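Local coordinates for bromo domain-containing protein (Trypanosoma brucei brucei, PDB 5K29) that is of unknown function but contains the bromodomain described here, which probably recognises acetylated lysine, at residues Gly66-Asp71 / Lys78-Leu83; Arg12-Ser17 / Asp114-Gln119. One frame throughout, in Å; residues are numbered along the deposited sequence.

Overall arrangement
Both contacts belong to one four-helix bromodomain bundle, and their centres lie about 12 Å apart. Contact 2 joins helix 12-21 to helix 97-122, the first and last helices of the chain. Contact 1 is nested inside the chain segment that contact 2 closes. It ties the loop after helix 53-64 to helix 75-92, which directly precedes helix 97-122. The two contacts touch each other. Lys-78 NZ of contact 1 makes a 2.8 Å salt bridge to Asp-114 OD1 of contact 2, and Met-15 packs on Tyr-68. Together they build the end of the bundle where helix 53-64 gives way to helix 75-92. In bromodomains the acetyl-lysine pocket lies at the other end.

Contact 1: Gly66-Asp71 / Lys78-Leu83; sequences GAYGYD and KEDIRL
Asp-80 OD2 lies at the edge of the Tyr-68 ring, near the ring plane. Over one face of this ring sits Ala-67 CB, 4.0 Å above the plane and shifted toward the rim. The carboxylate is turned strongly against the ring, with 74° between the two planes. The phenol is the donor. Tyr-68 OH gives a short 2.6 Å hydrogen bond to Asp-80 OD2. The bond bends to the CE1 side of the hydroxyl, where Tyr-68 CE1 is 3.2 Å from Asp-80 OD2. The acceptor uses its anti lone pair, away from the other carboxylate oxygen.

Asp-80 OD2 has a second partner, the NE of Arg-62 on helix 53-64, with which it forms a salt bridge. The positive charge probably favours the ionised carboxylate, which suits its part as acceptor. The same arginine also touches the Tyr-68 side chain.

The tyrosine is buried. Ala-59 and Ala-63 of helix 53-64 pack on it, as do Thr-76 and Leu-77 of helix 75-92. Its CG stands anti to the carbonyl carbon (chi1 -47°), which sends the ring from the loop toward helix 75-92. The backbones stay well apart. The closest CA pair, Tyr-68 and Lys-78, is 9.4 Å apart, and just 80 Å² is buried in total. The contact is thus one side-chain bridge.

The loop has a defined shape. Gly-66 ends helix 53-64 in a Schellman motif, and a type I beta turn follows from Tyr-68 to Asp-71. Asp-71 OD2 then bonds Thr-76 OG1 near the start of the next helix. This is the AB loop of the bromodomain fold, here pinned by tyrosine and aspartate to helix 75-92.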
loop_
_atom_site.group_PDB
_atom_site.type_symbol
_atom_site.label_atom_id
_atom_site.label_comp_id
_atom_site.label_asym_id
_atom_site.label_seq_id
_atom_site.Cartn_x
_atom_site.Cartn_y
_atom_site.Cartn_z
ATOM N N GLY A 66 -1.698 -6.653 -12.327
ATOM C CA GLY A 66 -3.128 -6.566 -12.057
ATOM C C GLY A 66 -3.626 -7.189 -10.767
ATOM O O GLY A 66 -4.811 -7.528 -10.674
ATOM N N ALA A 67 -2.755 -7.299 -9.739
ATOM C CA ALA A 67 -3.117 -7.918 -8.464
ATOM C C ALA A 67 -4.210 -7.207 -7.663
ATOM O O ALA A 67 -4.914 -7.870 -6.896
ATOM C CB ALA A 67 -1.883 -8.095 -7.596
ATOM N N TYR A 68 -4.380 -5.890 -7.858
ATOM C CA TYR A 68 -5.257 -5.083 -7.009
ATOM C C TYR A 68 -6.526 -4.446 -7.599
ATOM O O TYR A 68 -7.326 -3.901 -6.821
ATOM C CB TYR A 68 -4.420 -3.951 -6.412
ATOM C CG TYR A 68 -3.091 -4.370 -5.815
ATOM C CD1 TYR A 68 -3.022 -5.375 -4.860
ATOM C CD2 TYR A 68 -1.924 -3.670 -6.107
ATOM C CE1 TYR A 68 -1.815 -5.729 -4.271
ATOM C CE2 TYR A 68 -0.716 -3.987 -5.490
ATOM C CZ TYR A 68 -0.672 -5.012 -4.562
ATOM O OH TYR A 68 0.492 -5.316 -3.912
ATOM N N GLY A 69 -6.698 -4.473 -8.917
ATOM C CA GLY A 69 -7.830 -3.808 -9.564
ATOM C C GLY A 69 -9.223 -4.403 -9.441
ATOM O O GLY A 69 -10.177 -3.795 -9.934
ATOM N N TYR A 70 -9.371 -5.564 -8.783
ATOM C CA TYR A 70 -10.644 -6.284 -8.664
ATOM C C TYR A 70 -11.410 -6.097 -7.333
ATOM O O TYR A 70 -12.478 -6.701 -7.170
ATOM C CB TYR A 70 -10.415 -7.780 -8.942
ATOM C CG TYR A 70 -9.840 -8.056 -10.317
ATOM C CD1 TYR A 70 -10.668 -8.161 -11.433
ATOM C CD2 TYR A 70 -8.469 -8.215 -10.504
ATOM C CE1 TYR A 70 -10.146 -8.419 -12.700
ATOM C CE2 TYR A 70 -7.936 -8.472 -11.766
ATOM C CZ TYR A 70 -8.778 -8.574 -12.863
ATOM O OH TYR A 70 -8.263 -8.831 -14.113
ATOM N N ASP A 71 -10.883 -5.271 -6.397
ATOM C CA ASP A 71 -11.518 -4.988 -5.097
ATOM C C ASP A 71 -11.974 -3.533 -5.073
ATOM O O ASP A 71 -11.146 -2.636 -5.269
ATOM C CB ASP A 71 -10.531 -5.219 -3.919
ATOM C CG ASP A 71 -9.597 -6.406 -4.026
ATOM O OD1 ASP A 71 -10.093 -7.532 -4.197
ATOM O OD2 ASP A 71 -8.371 -6.213 -3.863
ATOM N N LYS A 78 -4.424 -3.260 0.652
ATOM C CA LYS A 78 -4.372 -2.936 2.086
ATOM C C LYS A 78 -3.807 -4.107 2.919
ATOM O O LYS A 78 -3.054 -3.856 3.858
ATOM C CB LYS A 78 -5.721 -2.478 2.619
ATOM C CG LYS A 78 -6.193 -1.160 2.026
ATOM C CD LYS A 78 -7.545 -0.822 2.665
ATOM C CE LYS A 78 -7.911 0.623 2.483
ATOM N NZ LYS A 78 -9.361 0.844 2.712
ATOM N N GLU A 79 -4.118 -5.369 2.530
ATOM C CA GLU A 79 -3.576 -6.578 3.183
ATOM C C GLU A 79 -2.066 -6.579 3.025
ATOM O O GLU A 79 -1.361 -6.676 4.013
ATOM C CB GLU A 79 -4.099 -7.850 2.531
ATOM C CG GLU A 79 -5.417 -8.357 3.058
ATOM C CD GLU A 79 -5.973 -9.508 2.240
ATOM O OE1 GLU A 79 -5.181 -10.188 1.546
ATOM O OE2 GLU A 79 -7.202 -9.735 2.297
ATOM N N ASP A 80 -1.572 -6.386 1.793
ATOM C CA ASP A 80 -0.137 -6.366 1.489
ATOM C C ASP A 80 0.622 -5.367 2.332
ATOM O O ASP A 80 1.676 -5.698 2.840
ATOM C CB ASP A 80 0.080 -6.087 -0.001
ATOM C CG ASP A 80 -0.222 -7.266 -0.897
ATOM O OD1 ASP A 80 -0.751 -8.292 -0.388
ATOM O OD2 ASP A 80 0.080 -7.180 -2.096
ATOM N N ILE A 81 0.067 -4.164 2.515
ATOM C CA ILE A 81 0.668 -3.129 3.345
ATOM C C ILE A 81 0.703 -3.599 4.799
ATOM O O ILE A 81 1.737 -3.465 5.427
ATOM C CB ILE A 81 -0.056 -1.756 3.200
ATOM C CG1 ILE A 81 -0.048 -1.215 1.730
ATOM C CG2 ILE A 81 0.500 -0.696 4.203
ATOM C CD1 ILE A 81 1.331 -0.921 1.100
ATOM N N ARG A 82 -0.434 -4.098 5.345
ATOM C CA ARG A 82 -0.507 -4.535 6.747
ATOM C C ARG A 82 0.443 -5.675 7.012
ATOM O O ARG A 82 1.112 -5.674 8.047
ATOM C CB ARG A 82 -1.947 -4.883 7.154
ATOM C CG ARG A 82 -2.780 -3.612 7.285
ATOM C CD ARG A 82 -4.139 -3.826 7.850
ATOM N NE ARG A 82 -4.798 -2.535 8.041
ATOM C CZ ARG A 82 -5.935 -2.191 7.467
ATOM N NH1 ARG A 82 -6.452 -0.991 7.681
ATOM N NH2 ARG A 82 -6.577 -3.049 6.683
ATOM N N LEU A 83 0.578 -6.591 6.045
ATOM C CA LEU A 83 1.487 -7.721 6.156
ATOM C C LEU A 83 2.934 -7.279 6.196
ATOM O O LEU A 83 3.687 -7.840 6.987
ATOM C CB LEU A 83 1.265 -8.793 5.054
ATOM C CG LEU A 83 -0.099 -9.509 4.939
ATOM C CD1 LEU A 83 0.015 -10.769 4.072
ATOM C CD2 LEU A 83 -0.669 -9.933 6.300
#

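Contact 2: Arg12-Ser17 / Asp114-Gln119; sequences REEMVS and DAYISQ
In this bromodomain bundle the first helix, 12-21, packs against the last, 97-122, through Glu-14, Met-15 and Tyr-116. The tyrosine reaches across and meets both Glu-14 and Met-15. Its CG lies anti to the backbone N (chi1 170°), and the ring extends toward Glu-14.

Tyr-116 OH donates a 2.7 Å hydrogen bond to Glu-14 OE1. The acceptor lies at the ring edge and uses its anti lone pair. The two side chains cross at about a right angle, and their flat groups are 74° apart. The glutamate chain is extended beyond CG, and Glu-14 CB also lies 3.6 Å from Tyr-116 OH. Lys-120 NZ forms a salt bridge to the same OE1, so this oxygen is held by two partners from the last helix.

Met-15 starts out pointing away from helix 97-122. Bends at chi2 and chi3 bring its methyl back, and Met-15 CE comes to 3.6 Å from Tyr-116 CE2. The contact is apolar and approaches the ring obliquely. Tyr-10 adds an edge-to-face ring contact to Tyr-116, and Leu-74 touches both Met-15 and Tyr-116.

On helix 97-122 itself, Ser-118 OG donates a 2.7 Å bond to Asp-114 O, and Ser-118 N reaches that oxygen from the opposite face of the carbonyl plane.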
loop_
_atom_site.group_PDB
_atom_site.type_symbol
_atom_site.label_atom_id
_atom_site.label_comp_id
_atom_site.label_asym_id
_atom_site.label_seq_id
_atom_site.Cartn_x
_atom_site.Cartn_y
_atom_site.Cartn_z
ATOM N N ARG A 12 -4.498 -0.945 -14.364
ATOM C CA ARG A 12 -3.141 -1.226 -13.894
ATOM C C ARG A 12 -2.319 0.058 -13.732
ATOM O O ARG A 12 -1.660 0.217 -12.707
ATOM C CB ARG A 12 -2.441 -2.221 -14.831
ATOM N N GLU A 13 -2.398 0.986 -14.711
ATOM C CA GLU A 13 -1.684 2.273 -14.686
ATOM C C GLU A 13 -1.986 3.102 -13.419
ATOM O O GLU A 13 -1.065 3.692 -12.838
ATOM C CB GLU A 13 -1.969 3.093 -15.962
ATOM N N GLU A 14 -3.263 3.111 -12.983
ATOM C CA GLU A 14 -3.706 3.838 -11.786
ATOM C C GLU A 14 -3.231 3.164 -10.504
ATOM O O GLU A 14 -2.878 3.851 -9.550
ATOM C CB GLU A 14 -5.231 4.068 -11.793
ATOM C CG GLU A 14 -5.668 5.064 -12.863
ATOM C CD GLU A 14 -7.135 5.446 -12.903
ATOM O OE1 GLU A 14 -7.849 5.205 -11.904
ATOM O OE2 GLU A 14 -7.569 6.011 -13.934
ATOM N N MET A 15 -3.194 1.821 -10.493
ATOM C CA MET A 15 -2.710 1.019 -9.354
ATOM C C MET A 15 -1.217 1.181 -9.182
ATOM O O MET A 15 -0.752 1.329 -8.057
ATOM C CB MET A 15 -3.106 -0.469 -9.491
ATOM C CG MET A 15 -4.611 -0.694 -9.561
ATOM S SD MET A 15 -5.426 -0.486 -7.963
ATOM C CE MET A 15 -5.864 1.225 -8.021
ATOM N N VAL A 16 -0.477 1.219 -10.290
ATOM C CA VAL A 16 0.975 1.425 -10.267
ATOM C C VAL A 16 1.276 2.824 -9.717
ATOM O O VAL A 16 2.060 2.952 -8.779
ATOM C CB VAL A 16 1.635 1.169 -11.651
ATOM C CG1 VAL A 16 3.120 1.549 -11.641
ATOM C CG2 VAL A 16 1.464 -0.287 -12.063
ATOM N N SER A 17 0.585 3.851 -10.249
ATOM C CA SER A 17 0.709 5.235 -9.798
ATOM C C SER A 17 0.305 5.361 -8.336
ATOM O O SER A 17 0.969 6.086 -7.596
ATOM C CB SER A 17 -0.138 6.157 -10.667
ATOM O OG SER A 17 -0.343 7.411 -10.037
ATOM N N ASP A 114 -7.512 5.328 0.583
ATOM C CA ASP A 114 -8.911 5.762 0.765
ATOM C C ASP A 114 -9.259 6.993 -0.058
ATOM O O ASP A 114 -10.385 7.087 -0.559
ATOM C CB ASP A 114 -9.280 5.957 2.240
ATOM C CG ASP A 114 -9.317 4.677 3.069
ATOM O OD1 ASP A 114 -9.661 3.597 2.502
ATOM O OD2 ASP A 114 -9.052 4.756 4.300
ATOM N N ALA A 115 -8.300 7.935 -0.202
ATOM C CA ALA A 115 -8.474 9.155 -0.996
ATOM C C ALA A 115 -8.600 8.752 -2.459
ATOM O O ALA A 115 -9.368 9.365 -3.183
ATOM C CB ALA A 115 -7.280 10.069 -0.823
ATOM N N TYR A 116 -7.862 7.714 -2.894
ATOM C CA TYR A 116 -7.972 7.249 -4.275
ATOM C C TYR A 116 -9.436 6.762 -4.539
ATOM O O TYR A 116 -10.040 7.159 -5.531
ATOM C CB TYR A 116 -6.937 6.152 -4.586
ATOM C CG TYR A 116 -7.193 5.489 -5.924
ATOM C CD1 TYR A 116 -6.734 6.060 -7.109
ATOM C CD2 TYR A 116 -7.960 4.327 -6.013
ATOM C CE1 TYR A 116 -7.024 5.490 -8.345
ATOM C CE2 TYR A 116 -8.267 3.758 -7.246
ATOM C CZ TYR A 116 -7.765 4.322 -8.407
ATOM O OH TYR A 116 -8.027 3.735 -9.619
ATOM N N ILE A 117 -9.955 5.880 -3.667
ATOM C CA ILE A 117 -11.325 5.329 -3.672
ATOM C C ILE A 117 -12.353 6.468 -3.639
ATOM O O ILE A 117 -13.249 6.490 -4.481
ATOM C CB ILE A 117 -11.523 4.360 -2.476
ATOM C CG1 ILE A 117 -10.654 3.103 -2.607
ATOM C CG2 ILE A 117 -12.982 4.008 -2.304
ATOM C CD1 ILE A 117 -10.539 2.280 -1.281
ATOM N N SER A 118 -12.194 7.428 -2.695
ATOM C CA SER A 118 -13.052 8.611 -2.552
ATOM C C SER A 118 -13.036 9.435 -3.835
ATOM O O SER A 118 -14.070 9.975 -4.211
ATOM C CB SER A 118 -12.568 9.504 -1.416
ATOM O OG SER A 118 -12.423 8.793 -0.200
ATOM N N GLN A 119 -11.862 9.558 -4.494
ATOM C CA GLN A 119 -11.743 10.328 -5.738
ATOM C C GLN A 119 -12.464 9.640 -6.903
ATOM O O GLN A 119 -13.116 10.325 -7.663
ATOM C CB GLN A 119 -10.279 10.627 -6.082
ATOM C CG GLN A 119 -9.685 11.789 -5.292
#